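Local coordinates for protein glucoamylase (Thermoanaerobacterium thermosaccharolyticum, PDB 1LF9) that hydrolyses terminal alpha-1,4-linked glucose residues one after another from the non-reducing ends of starch-like chains, releasing beta-D-glucose, at residues Ala22-Gly27 with Lys205-Met210; Glu28-Ala33 with Asp71-Lys76; Val340-Leu345 with Asp366-Val371; Cys457-Ala462 with Glu469-Tyr474. One frame throughout, in Å; residues are numbered along the deposited sequence.

Interaction 1: residues Ala22-Gly27 with Lys205-Met210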
loop_
_atom_site.group_PDB
_atom_site.type_symbol
_atom_site.label_atom_id
_atom_site.label_comp_id
_atom_site.label_asym_id
_atom_site.label_seq_id
_atom_site.Cartn_x
_atom_site.Cartn_y
_atom_site.Cartn_z
ATOM N N ALA A 22 35.611 -6.827 4.486
ATOM C CA ALA A 22 35.022 -7.954 3.774
ATOM C C ALA A 22 35.726 -8.080 2.427
ATOM O O ALA A 22 36.168 -7.080 1.858
ATOM C CB ALA A 22 33.526 -7.725 3.566
ATOM N N VAL A 23 35.825 -9.301 1.918
ATOM C CA VAL A 23 36.496 -9.527 0.648
ATOM C C VAL A 23 35.565 -10.034 -0.441
ATOM O O VAL A 23 34.441 -10.457 -0.172
ATOM C CB VAL A 23 37.655 -10.542 0.802
ATOM C CG1 VAL A 23 38.722 -9.979 1.732
ATOM C CG2 VAL A 23 37.124 -11.860 1.348
ATOM N N ASN A 24 36.055 -9.980 -1.675
ATOM C CA ASN A 24 35.313 -10.452 -2.838
ATOM C C ASN A 24 33.977 -9.753 -3.059
ATOM O O ASN A 24 32.938 -10.405 -3.196
ATOM C CB ASN A 24 35.097 -11.963 -2.729
ATOM C CG ASN A 24 36.393 -12.714 -2.489
ATOM O OD1 ASN A 24 37.383 -12.513 -3.202
ATOM N ND2 ASN A 24 36.397 -13.587 -1.483
ATOM N N GLY A 25 34.013 -8.425 -3.100
ATOM C CA GLY A 25 32.800 -7.663 -3.328
ATOM C C GLY A 25 32.406 -7.727 -4.793
ATOM O O GLY A 25 33.035 -8.445 -5.577
ATOM N N PRO A 26 31.365 -6.979 -5.204
ATOM C CA PRO A 26 30.573 -6.117 -4.317
ATOM C C PRO A 26 29.319 -6.830 -3.792
ATOM O O PRO A 26 28.426 -6.205 -3.202
ATOM C CB PRO A 26 30.247 -4.942 -5.227
ATOM C CG PRO A 26 29.974 -5.665 -6.557
ATOM C CD PRO A 26 31.136 -6.641 -6.623
ATOM N N GLY A 27 29.275 -8.145 -3.994
ATOM C CA GLY A 27 28.134 -8.921 -3.551
ATOM C C GLY A 27 27.156 -9.156 -4.683
ATOM O O GLY A 27 27.158 -8.421 -5.670
ATOM N N LYS A 205 25.229 -13.199 -0.487
ATOM C CA LYS A 205 25.405 -14.479 -1.168
ATOM C C LYS A 205 26.858 -14.823 -1.489
ATOM O O LYS A 205 27.134 -15.690 -2.323
ATOM C CB LYS A 205 24.578 -14.504 -2.460
ATOM C CG LYS A 205 23.077 -14.515 -2.221
ATOM C CD LYS A 205 22.309 -14.688 -3.517
ATOM C CE LYS A 205 20.814 -14.844 -3.256
ATOM N NZ LYS A 205 20.037 -15.041 -4.519
ATOM N N VAL A 206 27.784 -14.142 -0.826
ATOM C CA VAL A 206 29.204 -14.387 -1.045
ATOM C C VAL A 206 29.851 -14.823 0.261
ATOM O O VAL A 206 30.321 -15.950 0.381
ATOM C CB VAL A 206 29.921 -13.123 -1.582
ATOM C CG1 VAL A 206 31.416 -13.399 -1.743
ATOM C CG2 VAL A 206 29.312 -12.709 -2.913
ATOM N N ASN A 207 29.868 -13.926 1.240
ATOM C CA ASN A 207 30.451 -14.232 2.537
ATOM C C ASN A 207 29.663 -13.573 3.663
ATOM O O ASN A 207 30.217 -13.206 4.699
ATOM C CB ASN A 207 31.919 -13.789 2.589
ATOM C CG ASN A 207 32.127 -12.395 2.049
ATOM O OD1 ASN A 207 31.349 -11.483 2.333
ATOM N ND2 ASN A 207 33.187 -12.216 1.268
ATOM N N ASP A 208 28.360 -13.426 3.447
ATOM C CA ASP A 208 27.477 -12.840 4.445
ATOM C C ASP A 208 27.126 -13.897 5.488
ATOM O O ASP A 208 27.439 -15.077 5.324
ATOM C CB ASP A 208 26.199 -12.319 3.781
ATOM C CG ASP A 208 25.497 -13.379 2.954
ATOM O OD1 ASP A 208 24.451 -13.058 2.354
ATOM O OD2 ASP A 208 25.985 -14.528 2.901
ATOM N N ILE A 209 26.465 -13.471 6.558
ATOM C CA ILE A 209 26.092 -14.387 7.627
ATOM C C ILE A 209 25.402 -15.656 7.121
ATOM O O ILE A 209 25.715 -16.759 7.576
ATOM C CB ILE A 209 25.177 -13.685 8.668
ATOM C CG1 ILE A 209 24.781 -14.674 9.764
ATOM C CG2 ILE A 209 23.936 -13.120 7.991
ATOM C CD1 ILE A 209 25.953 -15.217 10.556
ATOM N N MET A 210 24.473 -15.501 6.180
ATOM C CA MET A 210 23.745 -16.648 5.633
ATOM C C MET A 210 24.681 -17.684 5.016
ATOM O O MET A 210 24.607 -18.867 5.349
ATOM C CB MET A 210 22.731 -16.189 4.576
ATOM C CG MET A 210 21.828 -17.298 4.030
ATOM S SD MET A 210 20.539 -17.869 5.182
ATOM C CE MET A 210 21.261 -19.403 5.780
#

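Interaction 2: residues Glu28-Ala33 with Asp71-Lys76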
loop_
_atom_site.group_PDB
_atom_site.type_symbol
_atom_site.label_atom_id
_atom_site.label_comp_id
_atom_site.label_asym_id
_atom_site.label_seq_id
_atom_site.Cartn_x
_atom_site.Cartn_y
_atom_site.Cartn_z
ATOM N N GLU A 28 26.318 -10.180 -4.541
ATOM C CA GLU A 28 25.328 -10.520 -5.562
ATOM C C GLU A 28 24.152 -9.552 -5.565
ATOM O O GLU A 28 23.893 -8.878 -4.573
ATOM C CB GLU A 28 24.789 -11.930 -5.323
ATOM C CG GLU A 28 25.846 -13.018 -5.300
ATOM C CD GLU A 28 26.528 -13.187 -6.639
ATOM O OE1 GLU A 28 25.815 -13.406 -7.641
ATOM O OE2 GLU A 28 27.775 -13.107 -6.691
ATOM N N GLU A 29 23.440 -9.496 -6.686
ATOM C CA GLU A 29 22.271 -8.630 -6.814
ATOM C C GLU A 29 21.164 -9.114 -5.884
ATOM O O GLU A 29 20.934 -10.317 -5.748
ATOM C CB GLU A 29 21.748 -8.627 -8.249
ATOM C CG GLU A 29 22.598 -7.830 -9.224
ATOM C CD GLU A 29 22.009 -7.809 -10.626
ATOM O OE1 GLU A 29 22.572 -7.111 -11.500
ATOM O OE2 GLU A 29 20.983 -8.492 -10.854
ATOM N N ASP A 30 20.481 -8.166 -5.248
ATOM C CA ASP A 30 19.399 -8.477 -4.320
ATOM C C ASP A 30 18.054 -8.043 -4.914
ATOM O O ASP A 30 17.976 -7.592 -6.059
ATOM C CB ASP A 30 19.636 -7.749 -2.992
ATOM C CG ASP A 30 19.046 -8.478 -1.801
ATOM O OD1 ASP A 30 18.207 -9.390 -1.990
ATOM O OD2 ASP A 30 19.426 -8.125 -0.665
ATOM N N THR A 31 16.996 -8.178 -4.127
ATOM C CA THR A 31 15.657 -7.807 -4.565
ATOM C C THR A 31 14.967 -7.099 -3.415
ATOM O O THR A 31 15.581 -6.825 -2.384
ATOM C CB THR A 31 14.809 -9.041 -4.894
ATOM O OG1 THR A 31 14.635 -9.815 -3.703
ATOM C CG2 THR A 31 15.482 -9.896 -5.945
ATOM N N TRP A 32 13.690 -6.787 -3.595
ATOM C CA TRP A 32 12.945 -6.165 -2.519
ATOM C C TRP A 32 12.201 -7.294 -1.817
ATOM O O TRP A 32 12.390 -8.469 -2.154
ATOM C CB TRP A 32 11.988 -5.104 -3.056
ATOM C CG TRP A 32 12.706 -3.848 -3.446
ATOM C CD1 TRP A 32 13.029 -3.443 -4.705
ATOM C CD2 TRP A 32 13.241 -2.859 -2.554
ATOM N NE1 TRP A 32 13.734 -2.260 -4.657
ATOM C CE2 TRP A 32 13.878 -1.881 -3.348
ATOM C CE3 TRP A 32 13.246 -2.707 -1.159
ATOM C CZ2 TRP A 32 14.512 -0.763 -2.798
ATOM C CZ3 TRP A 32 13.879 -1.595 -0.608
ATOM C CH2 TRP A 32 14.504 -0.636 -1.432
ATOM N N ALA A 33 11.367 -6.955 -0.842
ATOM C CA ALA A 33 10.636 -7.986 -0.112
ATOM C C ALA A 33 9.287 -8.357 -0.725
ATOM O O ALA A 33 8.785 -7.694 -1.634
ATOM C CB ALA A 33 10.442 -7.553 1.346
ATOM N N ASP A 71 14.579 1.997 3.077
ATOM C CA ASP A 71 15.990 1.891 3.398
ATOM C C ASP A 71 16.388 0.498 3.803
ATOM O O ASP A 71 17.568 0.223 4.007
ATOM C CB ASP A 71 16.334 2.842 4.540
ATOM C CG ASP A 71 15.943 4.261 4.242
ATOM O OD1 ASP A 71 15.131 4.820 5.008
ATOM O OD2 ASP A 71 16.448 4.818 3.242
ATOM N N VAL A 72 15.407 -0.384 3.921
ATOM C CA VAL A 72 15.692 -1.746 4.345
ATOM C C VAL A 72 14.872 -2.770 3.582
ATOM O O VAL A 72 13.750 -2.495 3.150
ATOM C CB VAL A 72 15.395 -1.921 5.856
ATOM C CG1 VAL A 72 15.777 -3.313 6.307
ATOM C CG2 VAL A 72 16.140 -0.871 6.660
ATOM N N LYS A 73 15.440 -3.956 3.411
ATOM C CA LYS A 73 14.741 -5.028 2.725
ATOM C C LYS A 73 14.193 -5.997 3.764
ATOM O O LYS A 73 13.003 -6.307 3.769
ATOM C CB LYS A 73 15.677 -5.796 1.793
ATOM C CG LYS A 73 14.972 -6.966 1.126
ATOM C CD LYS A 73 15.924 -8.061 0.699
ATOM C CE LYS A 73 15.148 -9.267 0.163
ATOM N NZ LYS A 73 16.037 -10.409 -0.199
ATOM N N GLU A 74 15.083 -6.464 4.637
ATOM C CA GLU A 74 14.749 -7.420 5.688
ATOM C C GLU A 74 15.573 -7.243 6.959
ATOM O O GLU A 74 16.645 -6.626 6.967
ATOM C CB GLU A 74 15.049 -8.852 5.261
ATOM C CG GLU A 74 14.283 -9.450 4.135
ATOM C CD GLU A 74 14.634 -10.912 4.003
ATOM O OE1 GLU A 74 15.845 -11.216 3.915
ATOM O OE2 GLU A 74 13.713 -11.755 4.006
ATOM N N ILE A 75 15.060 -7.867 8.013
ATOM C CA ILE A 75 15.677 -7.936 9.327
ATOM C C ILE A 75 15.067 -9.230 9.843
ATOM O O ILE A 75 13.958 -9.230 10.368
ATOM C CB ILE A 75 15.273 -6.770 10.251
ATOM C CG1 ILE A 75 15.890 -5.464 9.753
ATOM C CG2 ILE A 75 15.774 -7.043 11.660
ATOM C CD1 ILE A 75 15.525 -4.252 10.584
ATOM N N LYS A 76 15.783 -10.336 9.654
ATOM C CA LYS A 76 15.296 -11.652 10.061
ATOM C C LYS A 76 16.300 -12.439 10.906
ATOM O O LYS A 76 17.468 -12.071 11.011
ATOM C CB LYS A 76 14.943 -12.471 8.820
ATOM C CG LYS A 76 16.131 -12.680 7.883
ATOM C CD LYS A 76 15.814 -13.632 6.745
ATOM C CE LYS A 76 17.032 -13.841 5.855
ATOM N NZ LYS A 76 16.718 -14.651 4.645
HETATM O O HOH W 1 14.863 -12.101 -2.583
#

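Interaction 3: residues Val340-Leu345 with Asp366-Val371. With AC1 (4,6-dideoxy-4-{[(1S,4R,5S,6S)-4,5,6-trihydroxy-3-(hydroxymethyl)cyclohex-2-en-1-yl]amino}-alpha-D-glucopyranose), chain C.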
loop_
_atom_site.group_PDB
_atom_site.type_symbol
_atom_site.label_atom_id
_atom_site.label_comp_id
_atom_site.label_asym_id
_atom_site.label_seq_id
_atom_site.Cartn_x
_atom_site.Cartn_y
_atom_site.Cartn_z
ATOM N N VAL A 340 1.942 8.614 -4.870
ATOM C CA VAL A 340 0.631 9.212 -4.704
ATOM C C VAL A 340 -0.192 9.265 -5.984
ATOM O O VAL A 340 0.216 9.873 -6.970
ATOM C CB VAL A 340 0.737 10.651 -4.145
ATOM C CG1 VAL A 340 -0.666 11.242 -3.956
ATOM C CG2 VAL A 340 1.500 10.645 -2.823
ATOM N N TRP A 341 -1.349 8.613 -5.956
ATOM C CA TRP A 341 -2.279 8.617 -7.087
ATOM C C TRP A 341 -3.501 9.410 -6.628
ATOM O O TRP A 341 -4.055 9.154 -5.555
ATOM C CB TRP A 341 -2.759 7.210 -7.437
ATOM C CG TRP A 341 -1.930 6.415 -8.394
ATOM C CD1 TRP A 341 -2.143 6.269 -9.738
ATOM C CD2 TRP A 341 -0.857 5.526 -8.061
ATOM N NE1 TRP A 341 -1.285 5.331 -10.257
ATOM C CE2 TRP A 341 -0.485 4.858 -9.252
ATOM C CE3 TRP A 341 -0.180 5.226 -6.873
ATOM C CZ2 TRP A 341 0.537 3.901 -9.289
ATOM C CZ3 TRP A 341 0.838 4.273 -6.906
ATOM C CH2 TRP A 341 1.184 3.622 -8.110
ATOM N N SER A 342 -3.911 10.365 -7.452
ATOM C CA SER A 342 -5.066 11.191 -7.177
ATOM C C SER A 342 -6.315 10.326 -6.958
ATOM O O SER A 342 -7.131 10.603 -6.083
ATOM C CB SER A 342 -5.273 12.140 -8.357
ATOM O OG SER A 342 -6.592 12.652 -8.390
ATOM N N ARG A 343 -6.458 9.276 -7.761
ATOM C CA ARG A 343 -7.607 8.387 -7.640
ATOM C C ARG A 343 -7.634 7.696 -6.280
ATOM O O ARG A 343 -8.613 7.809 -5.541
ATOM C CB ARG A 343 -7.586 7.341 -8.765
ATOM C CG ARG A 343 -8.611 6.211 -8.614
ATOM C CD ARG A 343 -8.566 5.234 -9.802
ATOM N NE ARG A 343 -7.192 4.954 -10.201
ATOM C CZ ARG A 343 -6.556 5.551 -11.209
ATOM N NH1 ARG A 343 -7.170 6.460 -11.954
ATOM N NH2 ARG A 343 -5.280 5.279 -11.434
ATOM N N ASP A 344 -6.552 6.997 -5.945
ATOM C CA ASP A 344 -6.479 6.272 -4.677
ATOM C C ASP A 344 -6.646 7.183 -3.475
ATOM O O ASP A 344 -7.314 6.827 -2.510
ATOM C CB ASP A 344 -5.144 5.524 -4.564
ATOM C CG ASP A 344 -4.976 4.482 -5.651
ATOM O OD1 ASP A 344 -4.779 3.303 -5.309
ATOM O OD2 ASP A 344 -5.049 4.845 -6.845
ATOM N N LEU A 345 -6.024 8.354 -3.534
ATOM C CA LEU A 345 -6.104 9.304 -2.437
ATOM C C LEU A 345 -7.555 9.756 -2.277
ATOM O O LEU A 345 -8.064 9.856 -1.161
ATOM C CB LEU A 345 -5.176 10.492 -2.711
ATOM C CG LEU A 345 -5.205 11.695 -1.763
ATOM C CD1 LEU A 345 -3.854 12.375 -1.744
ATOM C CD2 LEU A 345 -6.289 12.669 -2.217
ATOM N N ASP A 366 -5.561 19.427 0.198
ATOM C CA ASP A 366 -4.577 20.496 0.086
ATOM C C ASP A 366 -3.314 20.010 -0.607
ATOM O O ASP A 366 -2.636 20.781 -1.291
ATOM C CB ASP A 366 -4.249 21.055 1.466
ATOM C CG ASP A 366 -5.349 21.945 1.991
ATOM O OD1 ASP A 366 -5.693 21.835 3.188
ATOM O OD2 ASP A 366 -5.870 22.760 1.197
ATOM N N TYR A 367 -2.993 18.735 -0.430
ATOM C CA TYR A 367 -1.825 18.172 -1.090
ATOM C C TYR A 367 -2.091 18.229 -2.600
ATOM O O TYR A 367 -1.237 18.665 -3.378
ATOM C CB TYR A 367 -1.607 16.726 -0.649
ATOM C CG TYR A 367 -0.461 16.071 -1.371
ATOM C CD1 TYR A 367 0.846 16.495 -1.162
ATOM C CD2 TYR A 367 -0.690 15.077 -2.319
ATOM C CE1 TYR A 367 1.901 15.953 -1.881
ATOM C CE2 TYR A 367 0.358 14.528 -3.046
ATOM C CZ TYR A 367 1.651 14.972 -2.822
ATOM O OH TYR A 367 2.691 14.433 -3.537
ATOM N N LEU A 368 -3.284 17.792 -3.004
ATOM C CA LEU A 368 -3.676 17.807 -4.413
ATOM C C LEU A 368 -3.594 19.230 -4.953
ATOM O O LEU A 368 -3.170 19.451 -6.087
ATOM C CB LEU A 368 -5.104 17.285 -4.587
ATOM C CG LEU A 368 -5.343 15.825 -4.203
ATOM C CD1 LEU A 368 -6.834 15.517 -4.280
ATOM C CD2 LEU A 368 -4.547 14.917 -5.125
ATOM N N ALA A 369 -4.016 20.191 -4.139
ATOM C CA ALA A 369 -3.960 21.588 -4.539
ATOM C C ALA A 369 -2.501 21.902 -4.866
ATOM O O ALA A 369 -2.195 22.515 -5.889
ATOM C CB ALA A 369 -4.460 22.481 -3.408
ATOM N N LYS A 370 -1.604 21.464 -3.988
ATOM C CA LYS A 370 -0.177 21.675 -4.179
ATOM C C LYS A 370 0.265 21.057 -5.502
ATOM O O LYS A 370 0.907 21.716 -6.320
ATOM C CB LYS A 370 0.604 21.041 -3.026
ATOM C CG LYS A 370 2.100 20.946 -3.275
ATOM C CD LYS A 370 2.827 20.262 -2.126
ATOM C CE LYS A 370 4.293 20.040 -2.472
ATOM N NZ LYS A 370 4.963 21.305 -2.908
ATOM N N VAL A 371 -0.085 19.789 -5.705
ATOM C CA VAL A 371 0.274 19.076 -6.927
ATOM C C VAL A 371 -0.169 19.856 -8.157
ATOM O O VAL A 371 0.601 20.032 -9.103
ATOM C CB VAL A 371 -0.376 17.667 -6.974
ATOM C CG1 VAL A 371 -0.041 16.986 -8.287
ATOM C CG2 VAL A 371 0.117 16.818 -5.807
HETATM C C1 AC1 C . 0.577 -1.357 -14.331
HETATM O O2 AC1 C . -1.165 -2.211 -15.769
HETATM C C2 AC1 C . -0.882 -1.856 -14.414
HETATM C C4A AC1 C . -4.450 2.451 -9.162
HETATM C C3 AC1 C . -1.867 -0.771 -13.880
HETATM O O3 AC1 C . -3.202 -1.283 -13.981
HETATM C C4 AC1 C . -1.498 -0.460 -12.409
HETATM N N4A AC1 C . -2.437 0.558 -11.840
HETATM C C5 AC1 C . 0.006 0.095 -12.385
HETATM O O5 AC1 C . 0.922 -0.940 -12.967
HETATM C C6 AC1 C . 0.517 0.422 -10.997
HETATM C C1B AC1 C . -3.136 0.054 -10.609
HETATM C C2B AC1 C . -4.676 0.309 -10.668
HETATM O O2B AC1 C . -5.155 -0.255 -11.867
HETATM C C3B AC1 C . -5.008 1.819 -10.526
HETATM O O3B AC1 C . -6.398 2.021 -10.573
HETATM O O4 AC1 C . -4.310 3.839 -9.402
HETATM C C5B AC1 C . -3.123 1.780 -8.664
HETATM C C7B AC1 C . -2.532 0.699 -9.341
HETATM C C6B AC1 C . -2.462 2.317 -7.398
HETATM O O6B AC1 C . -3.023 1.656 -6.251
#

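Interaction 4: residues Cys457-Ala462 with Glu469-Tyr474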
loop_
_atom_site.group_PDB
_atom_site.type_symbol
_atom_site.label_atom_id
_atom_site.label_comp_id
_atom_site.label_asym_id
_atom_site.label_seq_id
_atom_site.Cartn_x
_atom_site.Cartn_y
_atom_site.Cartn_z
ATOM N N CYS A 457 -19.744 19.243 -9.980
ATOM C CA CYS A 457 -19.230 19.767 -8.721
ATOM C C CYS A 457 -18.510 21.090 -8.958
ATOM O O CYS A 457 -18.600 22.006 -8.138
ATOM C CB CYS A 457 -18.268 18.770 -8.079
ATOM S SG CYS A 457 -19.060 17.272 -7.452
ATOM N N ALA A 458 -17.802 21.187 -10.083
ATOM C CA ALA A 458 -17.071 22.402 -10.419
ATOM C C ALA A 458 -18.030 23.587 -10.555
ATOM O O ALA A 458 -17.729 24.692 -10.106
ATOM C CB ALA A 458 -16.281 22.204 -11.728
ATOM N N ALA A 459 -19.183 23.344 -11.174
ATOM C CA ALA A 459 -20.188 24.385 -11.379
ATOM C C ALA A 459 -20.742 24.868 -10.052
ATOM O O ALA A 459 -20.919 26.065 -9.843
ATOM C CB ALA A 459 -21.322 23.860 -12.250
ATOM N N TYR A 460 -21.021 23.928 -9.157
ATOM C CA TYR A 460 -21.550 24.259 -7.839
ATOM C C TYR A 460 -20.589 25.174 -7.098
ATOM O O TYR A 460 -20.998 26.162 -6.498
ATOM C CB TYR A 460 -21.745 22.996 -7.018
ATOM C CG TYR A 460 -22.341 23.251 -5.660
ATOM C CD1 TYR A 460 -23.722 23.241 -5.476
ATOM C CD2 TYR A 460 -21.527 23.481 -4.552
ATOM C CE1 TYR A 460 -24.280 23.446 -4.221
ATOM C CE2 TYR A 460 -22.075 23.689 -3.291
ATOM C CZ TYR A 460 -23.453 23.669 -3.130
ATOM O OH TYR A 460 -24.009 23.857 -1.878
ATOM N N ILE A 461 -19.306 24.821 -7.143
ATOM C CA ILE A 461 -18.257 25.583 -6.484
ATOM C C ILE A 461 -18.041 26.924 -7.176
ATOM O O ILE A 461 -17.664 27.908 -6.538
ATOM C CB ILE A 461 -16.944 24.785 -6.474
ATOM C CG1 ILE A 461 -17.163 23.468 -5.722
ATOM C CG2 ILE A 461 -15.829 25.610 -5.840
ATOM C CD1 ILE A 461 -15.983 22.521 -5.752
ATOM N N ALA A 462 -18.281 26.962 -8.484
ATOM C CA ALA A 462 -18.134 28.201 -9.237
ATOM C C ALA A 462 -19.233 29.180 -8.807
ATOM O O ALA A 462 -18.985 30.376 -8.679
ATOM C CB ALA A 462 -18.222 27.928 -10.727
ATOM N N GLU A 469 -20.675 32.398 -14.893
ATOM C CA GLU A 469 -20.314 32.119 -16.276
ATOM C C GLU A 469 -19.664 30.754 -16.372
ATOM O O GLU A 469 -20.058 29.929 -17.196
ATOM C CB GLU A 469 -19.351 33.168 -16.822
ATOM C CG GLU A 469 -20.020 34.451 -17.263
ATOM C CD GLU A 469 -19.099 35.305 -18.109
ATOM O OE1 GLU A 469 -19.539 36.381 -18.569
ATOM O OE2 GLU A 469 -17.935 34.896 -18.315
ATOM N N SER A 470 -18.659 30.521 -15.532
ATOM C CA SER A 470 -17.973 29.238 -15.525
ATOM C C SER A 470 -18.962 28.146 -15.132
ATOM O O SER A 470 -19.005 27.089 -15.760
ATOM C CB SER A 470 -16.799 29.257 -14.542
ATOM O OG SER A 470 -15.737 30.056 -15.022
ATOM N N ALA A 471 -19.761 28.419 -14.104
ATOM C CA ALA A 471 -20.750 27.464 -13.625
ATOM C C ALA A 471 -21.623 26.964 -14.770
ATOM O O ALA A 471 -21.817 25.757 -14.934
ATOM C CB ALA A 471 -21.615 28.096 -12.549
ATOM N N GLN A 472 -22.145 27.896 -15.561
ATOM C CA GLN A 472 -22.994 27.557 -16.700
ATOM C C GLN A 472 -22.223 26.726 -17.728
ATOM O O GLN A 472 -22.717 25.718 -18.234
ATOM C CB GLN A 472 -23.513 28.838 -17.353
ATOM C CG GLN A 472 -24.317 28.619 -18.622
ATOM C CD GLN A 472 -24.790 29.927 -19.240
ATOM O OE1 GLN A 472 -25.640 30.625 -18.675
ATOM N NE2 GLN A 472 -24.233 30.271 -20.400
ATOM N N LYS A 473 -21.009 27.167 -18.032
ATOM C CA LYS A 473 -20.146 26.483 -18.986
ATOM C C LYS A 473 -19.852 25.053 -18.515
ATOM O O LYS A 473 -19.865 24.104 -19.308
ATOM C CB LYS A 473 -18.845 27.272 -19.128
ATOM C CG LYS A 473 -17.767 26.619 -19.973
ATOM C CD LYS A 473 -16.483 27.442 -19.910
ATOM C CE LYS A 473 -15.288 26.702 -20.497
ATOM N NZ LYS A 473 -15.425 26.471 -21.960
ATOM N N TYR A 474 -19.591 24.911 -17.219
ATOM C CA TYR A 474 -19.288 23.616 -16.627
ATOM C C TYR A 474 -20.472 22.646 -16.660
ATOM O O TYR A 474 -20.334 21.520 -17.143
ATOM C CB TYR A 474 -18.801 23.811 -15.189
ATOM C CG TYR A 474 -17.445 24.483 -15.083
ATOM C CD1 TYR A 474 -17.000 25.008 -13.873
ATOM C CD2 TYR A 474 -16.600 24.576 -16.188
ATOM C CE1 TYR A 474 -15.744 25.611 -13.763
ATOM C CE2 TYR A 474 -15.337 25.175 -16.092
ATOM C CZ TYR A 474 -14.919 25.690 -14.873
ATOM O OH TYR A 474 -13.677 26.276 -14.764
#

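Interaction 1: residues Ala22-Gly27 with Lys205-Met210
ND2 of N207 donates to O of V23 at 2.6 Å, with an N-H...O angle of 143°. The acceptor lies in the amide plane of N207, the donor 30° out of the V23 carbonyl plane. CG of N207 stands between backbone N and carbonyl carbon (chi1 46°), turning ND2 to V23. Asparagine suits the place: OD1 accepts from N of Y203, so one flat group ties the V23 loop to the end of strand 198-203. A leucine in its place would probably leave the V23 carbonyl and the Y203 amide without these mates. Both segments belong to the N-terminal beta-sandwich domain, where D208 N-caps helix 209-216; its OD2 pairs with OG1 of T211, and its OD1 takes N of K205 from above the carboxylate plane at 2.9 Å. Van der Waals contact falls to V206: CG1 lies against N24, 3.7 Å from its O, and CG2 is 4.0 Å from CA of G27. At G27 the backbone angles would press a CB against the preceding carbonyl O, so glycine fits.

Interaction 2: residues Glu28-Ala33 with Asp71-Lys76
K73 reaches across to D30 and closes a salt bridge, NZ to OD1 at 3.0 Å, arriving on the syn side of the carboxylate and 19° out of its plane. The same oxygen accepts from the backbone N of T31 at 2.7 Å, from the same face. A short carboxylate suits the place, since OD1 serves these two donors while OD2 takes NE2 of H158. Were D30 an alanine, the K73 ammonium, the T31 amide and H158 would probably each lose a mate. With K73 CG anti to the backbone N (chi1 177°) and the chain extended beyond it, the lysine passes at a slant over the loop, its CD 3.3 Å from O of T31. A water joins the two sides, 2.6 Å from OG1 of T31 and accepting from NZ of K73 at 3.2 Å. At K73, where its own chain turns a corner, lies a classic beta bulge: K73 and E74 both face D156 on the neighbouring strand of the seven-stranded antiparallel sheet. W32, whose NE1 donates to O of D332, brings its ring edge to the carbonyl of V72, CZ3 to O at 3.9 Å. Beside it, A33 is small enough to rest its CB 3.7 Å from O of K73.

Interaction 3: residues Val340-Leu345 with Asp366-Val371
V340 and Y367 meet closely, CG1 of the valine lying 3.6 Å from CE2 of the tyrosine as the two side chains pass at a slant. The ring swings across because CG is anti to its backbone N (chi1 176°), and its hydroxyl bonds to O of I384. Equally tight, L345 and L368 lie alongside each other, pointing opposite ways, CD2 of L345 to CD1 of L368 at 3.6 Å. Aliphatic side chains and the tyrosine ring suit this buried, largely apolar seam between the start of helix 342-355, with V340 just ahead of it, and helix 358-375, successive helices of the family 15 (alpha/alpha)6 barrel. Packing is looser at S342, whose CB stays 4.3 Å from CD2 of L368 while its OG bonds to O of E397. The other side of 340-345 lines the sugar pocket. There W341 carries C6B of AC1 over its ring centre, and its NE1 bonds to OE2 of E438, the probable proton donor. NH2 of R343 donates to AC1 O4 at 2.7 Å. D344 accepts from AC1 O4 through OD2 and from O6B through OD1.

Interaction 4: residues Cys457-Ala462 with Glu469-Tyr474
The ring of Y474 presents its edge to the backbone of A459, whose N lies near the ring plane and 3.8 Å from CD1. On one face, offset toward the rim, sits the carbonyl O of S470, one turn back in the tyrosine's own helix. A458 comes in obliquely, its CB 3.6 Å from CD1 of Y474. CG of the tyrosine is anti to its carbonyl carbon (chi1 -68°), which turns the ring across the facing helix, and beyond the contact its hydroxyl bonds to OD1 of D423. Most of the rest is alanine. A459 rests its CB 3.3 Å from O of A471, while CB of A462 meets CB of A471 at 3.9 Å. Side chains this short let CA of A459 and CA of A471 come within 3.9 Å, so the backbones nearly touch. The axes of segments 457-462 and 469-474 come within 7.8 Å and cross at -165°. With a short connection between them, helices 445-464 and 468-489 make an antiparallel alpha-alpha hairpin, as is typical of the (alpha/alpha)6 barrel.

The four contacts fall into two pairs along the chain. Interactions 1 and 2 belong to the N-terminal beta-sandwich domain, their centres about 14 Å apart; they share the long loop between strands 14-17 and 39-41, and they touch where K205 packs on E28. The span between 28-33 and 71-76 lies within that bridged by interaction 1. Interactions 3 and 4 follow in the helical catalytic domain, about 22 Å apart between centres: the first borders the bound inhibitor, the second sits far out on the barrel. Interactions 1 and 4, about 64 Å apart between centres, mark far ends on opposite sides of the chain's centre. W32, bonded to D332 and about 9 Å from the side chain of W325, ties the N-terminal domain to the probable substrate site.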